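Local coordinates for protein Emp46p (Saccharomyces cerevisiae, PDB 2A6V) that acts as a calcium-independent, lectin-type cargo receptor involved in the secretion of glycoproteins, at residues E39-L44 and E211-K216; F72-F77 and S206-E211; S158-T163 and L172-D177; P166-L171 and Q183-K188. All coordinates share one frame; numbering follows the deposited sequence.

Contact 1 of 4, residues E39-L44 and E211-K216; sequences EGRFVL and EILKMK
Phe42 and Ile212 form an antiparallel hydrogen-bonded pair: Phe42 N donates to Ile212 O at 2.9 Å, and Ile212 N answers to Phe42 O. Val43 and Glu211 follow as a non-hydrogen-bonded pair, and the axes of strands 41-43 and 211-216 run at 163° to each other. A water bridges Gly40 O and Leu213 O. Along its other edge strand 209-218 carries a classic beta bulge, Leu213 and Lys214 both facing Thr71. In the beta sandwich of this legume-like lectin domain, the Phe42 and Ile212 side chains face inward; Leu44 CD1 packs on Ile212 CG1 at 3.8 Å, and both residues reach Leu54 of the opposing sheet. The other face carries a salt bridge. Arg41 CG sits between its backbone N and carbonyl carbon (chi1 88°) and the chain then bends, bringing NE to Glu211 OE1 at 2.9 Å. The acid lies at the guanidinium edge, and NE approaches from above the carboxylate plane; the two planes stand 61° apart. A weak bond joins Arg41 NH2 to Glu211 OE2, and a water donating to Glu211 OE2 also takes a weak bond from Arg41 NH2. Arg73 and Ser209 also bind this carboxylate. Leu213 CG flanks Arg41 CB at 3.9 Å.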
loop_
_atom_site.group_PDB
_atom_site.type_symbol
_atom_site.label_atom_id
_atom_site.label_comp_id
_atom_site.label_asym_id
_atom_site.label_seq_id
_atom_site.Cartn_x
_atom_site.Cartn_y
_atom_site.Cartn_z
ATOM N N GLU A 39 19.172 7.709 0.989
ATOM C CA GLU A 39 19.494 7.831 2.421
ATOM C C GLU A 39 18.555 6.976 3.296
ATOM O O GLU A 39 17.974 7.450 4.292
ATOM C CB GLU A 39 19.533 9.308 2.855
ATOM C CG GLU A 39 20.559 10.189 2.131
ATOM C CD GLU A 39 22.017 9.836 2.406
ATOM O OE1 GLU A 39 22.890 10.530 1.840
ATOM O OE2 GLU A 39 22.310 8.892 3.167
ATOM N N GLY A 40 18.438 5.709 2.925
ATOM C CA GLY A 40 17.837 4.702 3.771
ATOM C C GLY A 40 16.327 4.535 3.667
ATOM O O GLY A 40 15.763 3.756 4.423
ATOM N N ARG A 41 15.679 5.254 2.759
ATOM C CA ARG A 41 14.260 4.966 2.493
ATOM C C ARG A 41 13.907 5.205 1.047
ATOM O O ARG A 41 14.647 5.875 0.294
ATOM C CB ARG A 41 13.342 5.744 3.447
ATOM C CG ARG A 41 12.902 7.128 3.048
ATOM C CD ARG A 41 14.005 8.116 2.809
ATOM N NE ARG A 41 13.550 9.494 2.615
ATOM C CZ ARG A 41 14.342 10.500 2.324
ATOM N NH1 ARG A 41 15.630 10.298 2.088
ATOM N NH2 ARG A 41 13.840 11.718 2.229
ATOM N N PHE A 42 12.808 4.599 0.615
ATOM C CA PHE A 42 12.314 4.841 -0.719
ATOM C C PHE A 42 11.469 6.099 -0.764
ATOM O O PHE A 42 10.623 6.311 0.087
ATOM C CB PHE A 42 11.472 3.677 -1.219
ATOM C CG PHE A 42 12.258 2.481 -1.676
ATOM C CD1 PHE A 42 13.070 2.549 -2.795
ATOM C CD2 PHE A 42 12.165 1.272 -1.002
ATOM C CE1 PHE A 42 13.784 1.405 -3.219
ATOM C CE2 PHE A 42 12.850 0.134 -1.440
ATOM C CZ PHE A 42 13.649 0.209 -2.532
ATOM N N VAL A 43 11.736 6.949 -1.732
ATOM C CA VAL A 43 10.918 8.107 -2.005
ATOM C C VAL A 43 10.145 7.754 -3.282
ATOM O O VAL A 43 10.734 7.638 -4.374
ATOM C CB VAL A 43 11.753 9.381 -2.188
ATOM C CG1 VAL A 43 10.838 10.570 -2.513
ATOM C CG2 VAL A 43 12.600 9.649 -0.938
ATOM N N LEU A 44 8.846 7.530 -3.140
ATOM C CA LEU A 44 8.005 7.139 -4.262
ATOM C C LEU A 44 7.819 8.288 -5.223
ATOM O O LEU A 44 7.784 8.059 -6.434
ATOM C CB LEU A 44 6.631 6.658 -3.758
ATOM C CG LEU A 44 6.610 5.363 -2.947
ATOM C CD1 LEU A 44 5.261 5.197 -2.252
ATOM C CD2 LEU A 44 6.880 4.147 -3.817
ATOM N N GLU A 211 6.829 8.317 1.059
ATOM C CA GLU A 211 8.044 7.545 1.351
ATOM C C GLU A 211 7.732 6.236 2.033
ATOM O O GLU A 211 6.828 6.172 2.867
ATOM C CB GLU A 211 8.996 8.356 2.208
ATOM C CG GLU A 211 9.223 9.755 1.666
ATOM C CD GLU A 211 10.260 10.567 2.401
ATOM O OE1 GLU A 211 10.826 10.068 3.396
ATOM O OE2 GLU A 211 10.524 11.704 1.976
ATOM N N ILE A 212 8.494 5.192 1.698
ATOM C CA ILE A 212 8.390 3.874 2.322
ATOM C C ILE A 212 9.700 3.600 3.084
ATOM O O ILE A 212 10.780 3.556 2.476
ATOM C CB ILE A 212 8.126 2.775 1.271
ATOM C CG1 ILE A 212 6.824 3.059 0.493
ATOM C CG2 ILE A 212 8.082 1.428 1.913
ATOM C CD1 ILE A 212 5.541 3.011 1.317
ATOM N N LEU A 213 9.605 3.371 4.383
ATOM C CA LEU A 213 10.783 3.150 5.217
ATOM C C LEU A 213 11.024 1.673 5.502
ATOM O O LEU A 213 12.173 1.256 5.693
ATOM C CB LEU A 213 10.641 3.901 6.546
ATOM C CG LEU A 213 11.003 5.382 6.484
ATOM C CD1 LEU A 213 10.062 6.173 5.624
ATOM C CD2 LEU A 213 11.059 5.899 7.903
ATOM N N LYS A 214 9.959 0.862 5.535
ATOM C CA LYS A 214 10.050 -0.539 5.913
ATOM C C LYS A 214 8.828 -1.269 5.375
ATOM O O LYS A 214 7.754 -0.680 5.171
ATOM C CB LYS A 214 10.145 -0.699 7.424
ATOM C CG LYS A 214 10.398 -2.083 7.947
ATOM C CD LYS A 214 10.766 -2.069 9.480
ATOM C CE LYS A 214 10.177 -0.909 10.262
ATOM N NZ LYS A 214 10.406 -1.057 11.745
ATOM N N MET A 215 9.011 -2.541 5.087
ATOM C CA MET A 215 7.877 -3.420 4.799
ATOM C C MET A 215 8.211 -4.846 5.203
ATOM O O MET A 215 9.270 -5.354 4.851
ATOM C CB MET A 215 7.470 -3.356 3.322
ATOM C CG MET A 215 6.249 -4.247 2.957
ATOM S SD MET A 215 6.694 -5.990 2.701
ATOM C CE MET A 215 5.153 -6.698 2.253
ATOM N N LYS A 216 7.347 -5.466 5.987
ATOM C CA LYS A 216 7.517 -6.840 6.435
ATOM C C LYS A 216 6.233 -7.600 6.212
ATOM O O LYS A 216 5.142 -7.067 6.429
ATOM C CB LYS A 216 7.849 -6.893 7.922
ATOM C CG LYS A 216 9.180 -6.304 8.308
ATOM C CD LYS A 216 9.432 -6.422 9.816
ATOM C CE LYS A 216 10.808 -5.903 10.209
ATOM N NZ LYS A 216 10.957 -5.733 11.686
HETATM O O HOH W 1 14.215 3.076 6.413
HETATM O O HOH W 2 11.843 13.551 3.271
#

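Contact 2 of 4, residues F72-F77 and S206-E211; sequences FRSFGF and SKESFE
Arg73 presents one edge of its guanidinium to Glu211, and two nitrogens converge on a single oxygen: Arg73 NE lies 2.8 Å from Glu211 OE1. Arg73 NH2 donates to the same Glu211 OE1 at 3.0 Å. OE1 lies almost exactly in the guanidinium plane, but the carboxylate is turned 66° from it: NE arrives from above the carboxylate plane, whereas NH2 uses the syn lone pair. An extended chain starting between the backbone N and the carbonyl carbon (chi1 65°) carries Arg73 there. The carboxylate's other oxygen is fixed by Ser209 OG, which donates to the anti lone pair of Glu211 OE2 at 2.7 Å. With Arg41 also on OE1, this acid is probably held as the anion. The backbones behind these groups form an antiparallel ladder between neighbouring strands of one sheet of the lectin beta sandwich, Arg73 with Glu211 and Phe75 with Ser209 being its hydrogen-bonded pairs. Ser74 turns to the opposite face, where its OG donates a short 2.5 Å bond to the anti lone pair of Glu208 OE2. Phe210 shares that face; Glu208 CG lies over the rim of its ring, 3.7 Å above the plane. Beyond the strands, Phe77 receives Ser206 CB over one ring face, 3.5 Å from the centroid, as a CH-pi contact. Glu208 OE1 instead approaches the edge of that ring, 4.1 Å from Phe77 CD2.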
loop_
_atom_site.group_PDB
_atom_site.type_symbol
_atom_site.label_atom_id
_atom_site.label_comp_id
_atom_site.label_asym_id
_atom_site.label_seq_id
_atom_site.Cartn_x
_atom_site.Cartn_y
_atom_site.Cartn_z
ATOM N N PHE A 72 5.621 4.024 6.571
ATOM C CA PHE A 72 5.580 5.040 5.529
ATOM C C PHE A 72 5.497 6.431 6.143
ATOM O O PHE A 72 5.207 6.594 7.324
ATOM C CB PHE A 72 4.339 4.801 4.631
ATOM C CG PHE A 72 3.045 5.113 5.325
ATOM C CD1 PHE A 72 2.524 6.395 5.303
ATOM C CD2 PHE A 72 2.397 4.138 6.070
ATOM C CE1 PHE A 72 1.381 6.696 6.011
ATOM C CE2 PHE A 72 1.236 4.457 6.766
ATOM C CZ PHE A 72 0.741 5.731 6.709
ATOM N N ARG A 73 5.740 7.447 5.345
ATOM C CA ARG A 73 5.378 8.795 5.720
ATOM C C ARG A 73 5.116 9.657 4.494
ATOM O O ARG A 73 5.509 9.322 3.381
ATOM C CB ARG A 73 6.450 9.439 6.597
ATOM C CG ARG A 73 7.770 9.655 5.886
ATOM C CD ARG A 73 8.852 10.115 6.836
ATOM N NE ARG A 73 10.106 10.246 6.111
ATOM C CZ ARG A 73 11.289 10.398 6.673
ATOM N NH1 ARG A 73 11.427 10.521 7.976
ATOM N NH2 ARG A 73 12.357 10.474 5.892
ATOM N N SER A 74 4.468 10.784 4.721
ATOM C CA SER A 74 4.359 11.833 3.734
ATOM C C SER A 74 5.010 13.048 4.346
ATOM O O SER A 74 4.631 13.468 5.420
ATOM C CB SER A 74 2.908 12.177 3.428
ATOM O OG SER A 74 2.874 13.337 2.603
ATOM N N PHE A 75 6.001 13.594 3.659
ATOM C CA PHE A 75 6.772 14.723 4.149
ATOM C C PHE A 75 6.806 15.877 3.157
ATOM O O PHE A 75 6.859 15.685 1.932
ATOM C CB PHE A 75 8.205 14.276 4.449
ATOM C CG PHE A 75 9.077 15.383 4.934
ATOM C CD1 PHE A 75 8.910 15.895 6.205
ATOM C CD2 PHE A 75 10.054 15.932 4.108
ATOM C CE1 PHE A 75 9.716 16.959 6.653
ATOM C CE2 PHE A 75 10.863 16.977 4.554
ATOM C CZ PHE A 75 10.686 17.487 5.823
ATOM N N GLY A 76 6.791 17.090 3.682
ATOM C CA GLY A 76 7.091 18.263 2.888
ATOM C C GLY A 76 5.941 19.115 2.399
ATOM O O GLY A 76 6.158 20.233 1.917
ATOM N N PHE A 77 4.720 18.596 2.490
ATOM C CA PHE A 77 3.569 19.317 2.008
ATOM C C PHE A 77 2.318 19.024 2.804
ATOM O O PHE A 77 1.935 17.870 2.968
ATOM C CB PHE A 77 3.266 19.004 0.542
ATOM C CG PHE A 77 2.046 19.716 0.031
ATOM C CD1 PHE A 77 2.043 21.106 -0.094
ATOM C CD2 PHE A 77 0.882 19.018 -0.286
ATOM C CE1 PHE A 77 0.924 21.776 -0.543
ATOM C CE2 PHE A 77 -0.234 19.697 -0.739
ATOM C CZ PHE A 77 -0.215 21.071 -0.860
ATOM N N SER A 206 3.146 20.553 -5.887
ATOM C CA SER A 206 3.520 20.912 -4.515
ATOM C C SER A 206 4.554 19.950 -3.915
ATOM O O SER A 206 5.075 20.200 -2.839
ATOM C CB SER A 206 2.279 20.978 -3.618
ATOM O OG SER A 206 1.285 21.850 -4.148
ATOM N N LYS A 207 4.823 18.834 -4.591
ATOM C CA LYS A 207 5.980 17.985 -4.299
ATOM C C LYS A 207 5.866 17.214 -2.988
ATOM O O LYS A 207 6.867 16.924 -2.345
ATOM C CB LYS A 207 7.280 18.805 -4.328
ATOM C CG LYS A 207 8.400 18.159 -5.137
ATOM C CD LYS A 207 9.745 18.883 -4.934
ATOM C CE LYS A 207 10.907 17.923 -4.702
ATOM N NZ LYS A 207 10.772 17.036 -3.494
ATOM N N GLU A 208 4.642 16.842 -2.611
ATOM C CA GLU A 208 4.452 15.925 -1.487
ATOM C C GLU A 208 5.365 14.706 -1.645
ATOM O O GLU A 208 5.425 14.090 -2.709
ATOM C CB GLU A 208 2.986 15.455 -1.398
ATOM C CG GLU A 208 2.664 14.743 -0.101
ATOM C CD GLU A 208 1.160 14.630 0.202
ATOM O OE1 GLU A 208 0.295 15.009 -0.626
ATOM O OE2 GLU A 208 0.846 14.163 1.307
ATOM N N SER A 209 6.085 14.354 -0.588
ATOM C CA SER A 209 7.043 13.261 -0.657
ATOM C C SER A 209 6.481 12.039 0.055
ATOM O O SER A 209 6.536 11.940 1.287
ATOM C CB SER A 209 8.391 13.677 -0.059
ATOM O OG SER A 209 9.347 12.649 -0.301
ATOM N N PHE A 210 5.942 11.115 -0.721
ATOM C CA PHE A 210 5.454 9.850 -0.186
ATOM C C PHE A 210 6.600 8.871 -0.122
ATOM O O PHE A 210 7.255 8.614 -1.129
ATOM C CB PHE A 210 4.325 9.294 -1.057
ATOM C CG PHE A 210 3.071 10.134 -1.027
ATOM C CD1 PHE A 210 2.257 10.136 0.097
ATOM C CD2 PHE A 210 2.718 10.921 -2.106
ATOM C CE1 PHE A 210 1.090 10.872 0.131
ATOM C CE2 PHE A 210 1.543 11.685 -2.063
ATOM C CZ PHE A 210 0.742 11.641 -0.930
ATOM N N GLU A 211 6.829 8.317 1.059
ATOM C CA GLU A 211 8.044 7.545 1.351
ATOM C C GLU A 211 7.732 6.236 2.033
ATOM O O GLU A 211 6.828 6.172 2.867
ATOM C CB GLU A 211 8.996 8.356 2.208
ATOM C CG GLU A 211 9.223 9.755 1.666
ATOM C CD GLU A 211 10.260 10.567 2.401
ATOM O OE1 GLU A 211 10.826 10.068 3.396
ATOM O OE2 GLU A 211 10.524 11.704 1.976
#

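Contact 3 of 4, residues S158-T163 and L172-D177; sequences STLRLT and LKLQMD
Arg161 pairs with Gln175, and Thr163 with Lys173, as hydrogen-bonded pairs of an antiparallel ladder whose strand axes run at 170° and 4.7 Å apart. This is the beta hairpin of strands 158-165 and 171-176, part of one sheet of the lectin sandwich; Arg161 N donates to Gln175 O. At the far end Asp177 extends the ladder with its side chain. Its backbone N still donates to Thr159 O, but Thr159 N is met by Asp177 OD1, nearly along the C-O axis, at 2.9 Å. The other oxygen, Asp177 OD2, accepts from Ser158 OG on its syn side, somewhat out of the carboxylate plane, so both arms of the carboxylate are tied to the first strand. Toward the inside, leucines and a methionine pack together: Leu174 CD2 wedges between Leu160 CD2 and Leu162 CB, 3.8 Å from each, while Met176, bent at chi2 (-66°), brings SD to 3.9 Å from Leu160 CB. Ile113 of the opposing sheet covers the three leucines. On the outer face Arg161 and Gln175 lie side by side with guanidinium and amide planes 64° apart; the arginine's salt bridge goes to Glu69, and Gln175 OE1 rests against Arg161 CD at 3.3 Å. A water sits in the same row, 2.7 Å from Gln175 OE1 and 2.9 Å from Thr163 OG1.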
loop_
_atom_site.group_PDB
_atom_site.type_symbol
_atom_site.label_atom_id
_atom_site.label_comp_id
_atom_site.label_asym_id
_atom_site.label_seq_id
_atom_site.Cartn_x
_atom_site.Cartn_y
_atom_site.Cartn_z
ATOM N N SER A 158 4.497 6.412 10.090
ATOM C CA SER A 158 3.397 5.615 10.592
ATOM C C SER A 158 3.490 4.201 10.076
ATOM O O SER A 158 4.160 3.953 9.058
ATOM C CB SER A 158 2.085 6.232 10.149
ATOM O OG SER A 158 1.842 7.434 10.871
ATOM N N THR A 159 2.857 3.267 10.777
ATOM C CA THR A 159 2.804 1.873 10.361
ATOM C C THR A 159 1.377 1.454 10.092
ATOM O O THR A 159 0.514 1.570 10.967
ATOM C CB THR A 159 3.424 0.958 11.412
ATOM O OG1 THR A 159 4.834 1.234 11.483
ATOM C CG2 THR A 159 3.301 -0.535 11.036
ATOM N N LEU A 160 1.140 0.990 8.879
ATOM C CA LEU A 160 -0.093 0.341 8.493
ATOM C C LEU A 160 0.106 -1.136 8.712
ATOM O O LEU A 160 1.059 -1.729 8.179
ATOM C CB LEU A 160 -0.405 0.661 7.021
ATOM C CG LEU A 160 -1.621 -0.033 6.405
ATOM C CD1 LEU A 160 -2.243 0.867 5.353
ATOM C CD2 LEU A 160 -1.242 -1.398 5.844
ATOM N N ARG A 161 -0.752 -1.748 9.522
ATOM C CA ARG A 161 -0.670 -3.169 9.781
ATOM C C ARG A 161 -1.961 -3.840 9.362
ATOM O O ARG A 161 -3.033 -3.548 9.916
ATOM C CB ARG A 161 -0.402 -3.467 11.256
ATOM C CG ARG A 161 -0.357 -4.963 11.490
ATOM C CD ARG A 161 -0.296 -5.378 12.936
ATOM N NE ARG A 161 0.971 -4.992 13.523
ATOM C CZ ARG A 161 1.178 -4.750 14.818
ATOM N NH1 ARG A 161 0.190 -4.837 15.713
ATOM N NH2 ARG A 161 2.399 -4.405 15.226
ATOM N N LEU A 162 -1.863 -4.750 8.408
ATOM C CA LEU A 162 -2.999 -5.483 7.882
ATOM C C LEU A 162 -2.858 -6.925 8.333
ATOM O O LEU A 162 -1.870 -7.581 8.003
ATOM C CB LEU A 162 -3.019 -5.402 6.351
ATOM C CG LEU A 162 -4.165 -6.087 5.588
ATOM C CD1 LEU A 162 -4.303 -5.533 4.186
ATOM C CD2 LEU A 162 -3.957 -7.571 5.516
ATOM N N THR A 163 -3.818 -7.403 9.118
ATOM C CA THR A 163 -3.833 -8.805 9.559
ATOM C C THR A 163 -5.036 -9.492 8.915
ATOM O O THR A 163 -6.109 -8.919 8.853
ATOM C CB THR A 163 -3.840 -8.921 11.117
ATOM O OG1 THR A 163 -4.893 -8.145 11.688
ATOM C CG2 THR A 163 -2.636 -8.325 11.715
ATOM N N LEU A 172 -10.254 -9.511 8.479
ATOM C CA LEU A 172 -9.176 -8.597 8.128
ATOM C C LEU A 172 -9.261 -7.391 9.058
ATOM O O LEU A 172 -10.316 -6.751 9.183
ATOM C CB LEU A 172 -9.320 -8.153 6.685
ATOM C CG LEU A 172 -8.113 -7.389 6.132
ATOM C CD1 LEU A 172 -7.967 -7.666 4.665
ATOM C CD2 LEU A 172 -8.243 -5.869 6.400
ATOM N N LYS A 173 -8.159 -7.093 9.736
ATOM C CA LYS A 173 -8.036 -5.919 10.571
ATOM C C LYS A 173 -6.975 -4.997 9.991
ATOM O O LYS A 173 -5.919 -5.446 9.563
ATOM C CB LYS A 173 -7.624 -6.327 11.980
ATOM C CG LYS A 173 -7.551 -5.234 12.978
ATOM C CD LYS A 173 -7.653 -5.804 14.389
ATOM C CE LYS A 173 -6.380 -6.477 14.804
ATOM N NZ LYS A 173 -6.496 -6.919 16.223
ATOM N N LEU A 174 -7.259 -3.713 10.004
ATOM C CA LEU A 174 -6.325 -2.722 9.521
ATOM C C LEU A 174 -6.070 -1.758 10.641
ATOM O O LEU A 174 -6.988 -1.052 11.078
ATOM C CB LEU A 174 -6.923 -2.003 8.309
ATOM C CG LEU A 174 -5.995 -1.201 7.399
ATOM C CD1 LEU A 174 -5.465 -0.006 8.066
ATOM C CD2 LEU A 174 -4.869 -2.086 6.843
ATOM N N GLN A 175 -4.835 -1.711 11.125
ATOM C CA GLN A 175 -4.433 -0.766 12.160
ATOM C C GLN A 175 -3.486 0.277 11.591
ATOM O O GLN A 175 -2.693 -0.008 10.706
ATOM C CB GLN A 175 -3.718 -1.490 13.304
ATOM C CG GLN A 175 -4.548 -2.544 14.035
ATOM C CD GLN A 175 -3.662 -3.443 14.864
ATOM O OE1 GLN A 175 -3.057 -4.374 14.343
ATOM N NE2 GLN A 175 -3.552 -3.143 16.144
ATOM N N MET A 176 -3.599 1.488 12.090
ATOM C CA MET A 176 -2.677 2.580 11.820
ATOM C C MET A 176 -2.058 2.971 13.134
ATOM O O MET A 176 -2.759 3.321 14.085
ATOM C CB MET A 176 -3.393 3.765 11.188
ATOM C CG MET A 176 -4.181 3.405 9.926
ATOM S SD MET A 176 -3.185 2.864 8.534
ATOM C CE MET A 176 -2.353 4.287 8.122
ATOM N N ASP A 177 -0.737 2.905 13.214
ATOM C CA ASP A 177 -0.021 3.188 14.460
ATOM C C ASP A 177 -0.644 2.434 15.641
ATOM O O ASP A 177 -0.841 2.999 16.710
ATOM C CB ASP A 177 0.063 4.700 14.666
ATOM C CG ASP A 177 0.972 5.381 13.668
ATOM O OD1 ASP A 177 1.843 4.692 13.086
ATOM O OD2 ASP A 177 0.920 6.599 13.454
HETATM O O HOH W 3 -3.971 -5.420 12.046
#

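Contact 4 of 4, residues P166-L171 and Q183-K188; sequences PLDNHL and QTRKVK
Arg185 lays its side chain along the loop of Asp168, Asn169 and His170, which links strands 158-165 and 171-176 of the lectin fold and here meets the end of the outermost strand 179-184. Chain direction changes just there, in an ST turn where Thr184 OG1 accepts from Lys186 N. Arg185 CB starts 3.7 Å from Asn169 O. CG, placed anti to the carbonyl carbon (chi1 -79°), heads along the same carbonyl, and Arg185 CD comes closer still, 3.2 Å from Asn169 O. NE then donates to Asp168 O at 3.2 Å. Over CZ comes Leu171 CD1, 4.0 Å above the centre of the guanidinium plane, and the same methyl also covers NH1. NH2 completes the grip by donating to Asp168 O, also at 3.2 Å, so two N-H groups in the guanidinium plane hold one carbonyl oxygen. The side-chain carboxylate adds little: Arg185 NH2 to Asp168 OD1 is a weak, 3.4 Å salt bridge, with the two flat groups 88° apart. Lys188 spans the other end of the contact, its NZ bent back to donate to Arg185 O at 2.9 Å. The His170 ring, fixed through ND1 by the Tyr164 hydroxyl, is covered on one face by Lys188 CG, 3.9 Å from the centroid and 23° off the normal.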
loop_
_atom_site.group_PDB
_atom_site.type_symbol
_atom_site.label_atom_id
_atom_site.label_comp_id
_atom_site.label_asym_id
_atom_site.label_seq_id
_atom_site.Cartn_x
_atom_site.Cartn_y
_atom_site.Cartn_z
ATOM N N PRO A 166 -8.117 -16.131 7.253
ATOM C CA PRO A 166 -9.188 -16.913 6.623
ATOM C C PRO A 166 -9.844 -17.914 7.593
ATOM O O PRO A 166 -11.035 -18.164 7.468
ATOM C CB PRO A 166 -8.467 -17.671 5.497
ATOM C CG PRO A 166 -7.202 -16.918 5.243
ATOM C CD PRO A 166 -6.868 -16.161 6.474
ATOM N N LEU A 167 -9.059 -18.461 8.523
ATOM C CA LEU A 167 -9.536 -19.442 9.500
ATOM C C LEU A 167 -10.515 -18.855 10.526
ATOM O O LEU A 167 -11.258 -19.587 11.188
ATOM C CB LEU A 167 -8.357 -20.107 10.214
ATOM C CG LEU A 167 -7.359 -20.770 9.246
ATOM C CD1 LEU A 167 -6.222 -21.400 10.010
ATOM C CD2 LEU A 167 -8.050 -21.773 8.323
ATOM N N ASP A 168 -10.504 -17.539 10.669
ATOM C CA ASP A 168 -11.481 -16.824 11.485
ATOM C C ASP A 168 -12.546 -16.150 10.590
ATOM O O ASP A 168 -12.907 -14.989 10.808
ATOM C CB ASP A 168 -10.709 -15.812 12.343
ATOM C CG ASP A 168 -11.539 -15.153 13.403
ATOM O OD1 ASP A 168 -12.575 -15.707 13.837
ATOM O OD2 ASP A 168 -11.183 -14.050 13.876
ATOM N N ASN A 169 -13.056 -16.916 9.620
ATOM C CA ASN A 169 -14.003 -16.447 8.607
ATOM C C ASN A 169 -13.549 -15.146 7.954
ATOM O O ASN A 169 -14.326 -14.191 7.826
ATOM C CB ASN A 169 -15.423 -16.300 9.185
ATOM C CG ASN A 169 -16.502 -16.318 8.103
ATOM O OD1 ASN A 169 -16.295 -16.855 7.008
ATOM N ND2 ASN A 169 -17.644 -15.710 8.398
ATOM N N HIS A 170 -12.271 -15.114 7.583
ATOM C CA HIS A 170 -11.710 -14.030 6.765
ATOM C C HIS A 170 -11.685 -12.678 7.463
ATOM O O HIS A 170 -11.853 -11.637 6.820
ATOM C CB HIS A 170 -12.487 -13.938 5.443
ATOM C CG HIS A 170 -12.410 -15.189 4.638
ATOM N ND1 HIS A 170 -11.290 -15.538 3.919
ATOM C CD2 HIS A 170 -13.292 -16.203 4.480
ATOM C CE1 HIS A 170 -11.494 -16.703 3.332
ATOM N NE2 HIS A 170 -12.700 -17.130 3.663
ATOM N N LEU A 171 -11.469 -12.678 8.769
ATOM C CA LEU A 171 -11.325 -11.425 9.488
ATOM C C LEU A 171 -10.063 -10.719 8.995
ATOM O O LEU A 171 -8.977 -11.266 9.079
ATOM C CB LEU A 171 -11.249 -11.657 10.989
ATOM C CG LEU A 171 -11.182 -10.399 11.851
ATOM C CD1 LEU A 171 -12.400 -9.491 11.660
ATOM C CD2 LEU A 171 -11.002 -10.753 13.299
ATOM N N GLN A 183 -12.220 -3.099 10.733
ATOM C CA GLN A 183 -12.194 -4.555 10.636
ATOM C C GLN A 183 -13.331 -4.970 9.718
ATOM O O GLN A 183 -14.350 -4.274 9.624
ATOM C CB GLN A 183 -12.342 -5.249 11.999
ATOM C CG GLN A 183 -11.322 -4.837 13.036
ATOM C CD GLN A 183 -11.343 -5.725 14.279
ATOM O OE1 GLN A 183 -11.150 -6.938 14.188
ATOM N NE2 GLN A 183 -11.561 -5.109 15.441
ATOM N N THR A 184 -13.140 -6.069 9.017
ATOM C CA THR A 184 -14.095 -6.500 8.000
ATOM C C THR A 184 -13.939 -7.986 7.733
ATOM O O THR A 184 -12.884 -8.568 7.993
ATOM C CB THR A 184 -13.870 -5.711 6.687
ATOM O OG1 THR A 184 -14.824 -6.113 5.692
ATOM C CG2 THR A 184 -12.503 -6.020 6.064
ATOM N N ARG A 185 -14.991 -8.587 7.188
ATOM C CA ARG A 185 -14.944 -9.956 6.683
ATOM C C ARG A 185 -15.302 -10.006 5.188
ATOM O O ARG A 185 -15.489 -11.078 4.627
ATOM C CB ARG A 185 -15.871 -10.837 7.517
ATOM C CG ARG A 185 -15.265 -11.231 8.839
ATOM C CD ARG A 185 -16.066 -12.232 9.625
ATOM N NE ARG A 185 -15.259 -12.845 10.689
ATOM C CZ ARG A 185 -15.222 -12.446 11.950
ATOM N NH1 ARG A 185 -15.950 -11.420 12.373
ATOM N NH2 ARG A 185 -14.453 -13.084 12.815
ATOM N N LYS A 186 -15.329 -8.838 4.542
ATOM C CA LYS A 186 -15.724 -8.710 3.136
ATOM C C LYS A 186 -14.632 -9.091 2.140
ATOM O O LYS A 186 -14.925 -9.419 0.987
ATOM C CB LYS A 186 -16.144 -7.265 2.839
ATOM C CG LYS A 186 -17.392 -6.806 3.563
ATOM C CD LYS A 186 -17.933 -5.505 2.971
ATOM C CE LYS A 186 -19.332 -5.196 3.504
ATOM N NZ LYS A 186 -19.830 -3.867 3.045
ATOM N N VAL A 187 -13.375 -8.985 2.559
ATOM C CA VAL A 187 -12.246 -9.320 1.692
ATOM C C VAL A 187 -11.923 -10.806 1.899
ATOM O O VAL A 187 -11.421 -11.194 2.952
ATOM C CB VAL A 187 -11.004 -8.435 1.986
ATOM C CG1 VAL A 187 -10.002 -8.518 0.837
ATOM C CG2 VAL A 187 -11.399 -6.982 2.231
ATOM N N LYS A 188 -12.227 -11.630 0.900
ATOM C CA LYS A 188 -12.041 -13.075 1.019
ATOM C C LYS A 188 -11.083 -13.675 -0.006
ATOM O O LYS A 188 -10.637 -14.802 0.162
ATOM C CB LYS A 188 -13.388 -13.784 0.900
ATOM C CG LYS A 188 -14.326 -13.499 2.046
ATOM C CD LYS A 188 -15.689 -14.122 1.810
ATOM C CE LYS A 188 -16.813 -13.228 2.315
ATOM N NZ LYS A 188 -17.026 -13.419 3.773
HETATM O O HOH W 4 -11.997 -9.493 5.104
#

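All four contacts reach one sheet of the sandwich, the fourth through loops at its edge. Contacts 1 and 2 share strand 209-218 and Glu211: the strand is paired with 41-43 along one edge and with 66-75 along the other, so Arg41 and Arg73 flank a common acid. Strand 66-75 hands over to contact 3 through the bond of Phe72 O with Ser158 N, and contact 3 adjoins contact 4 where strands 171-176 and 179-184 pair. Contact 1 is buried, contacts 2 and 3 partly so, with apolar packing on the inward faces of contacts 1 and 3; contact 4, at the surface, instead relies on an arginine bound to a loop carbonyl.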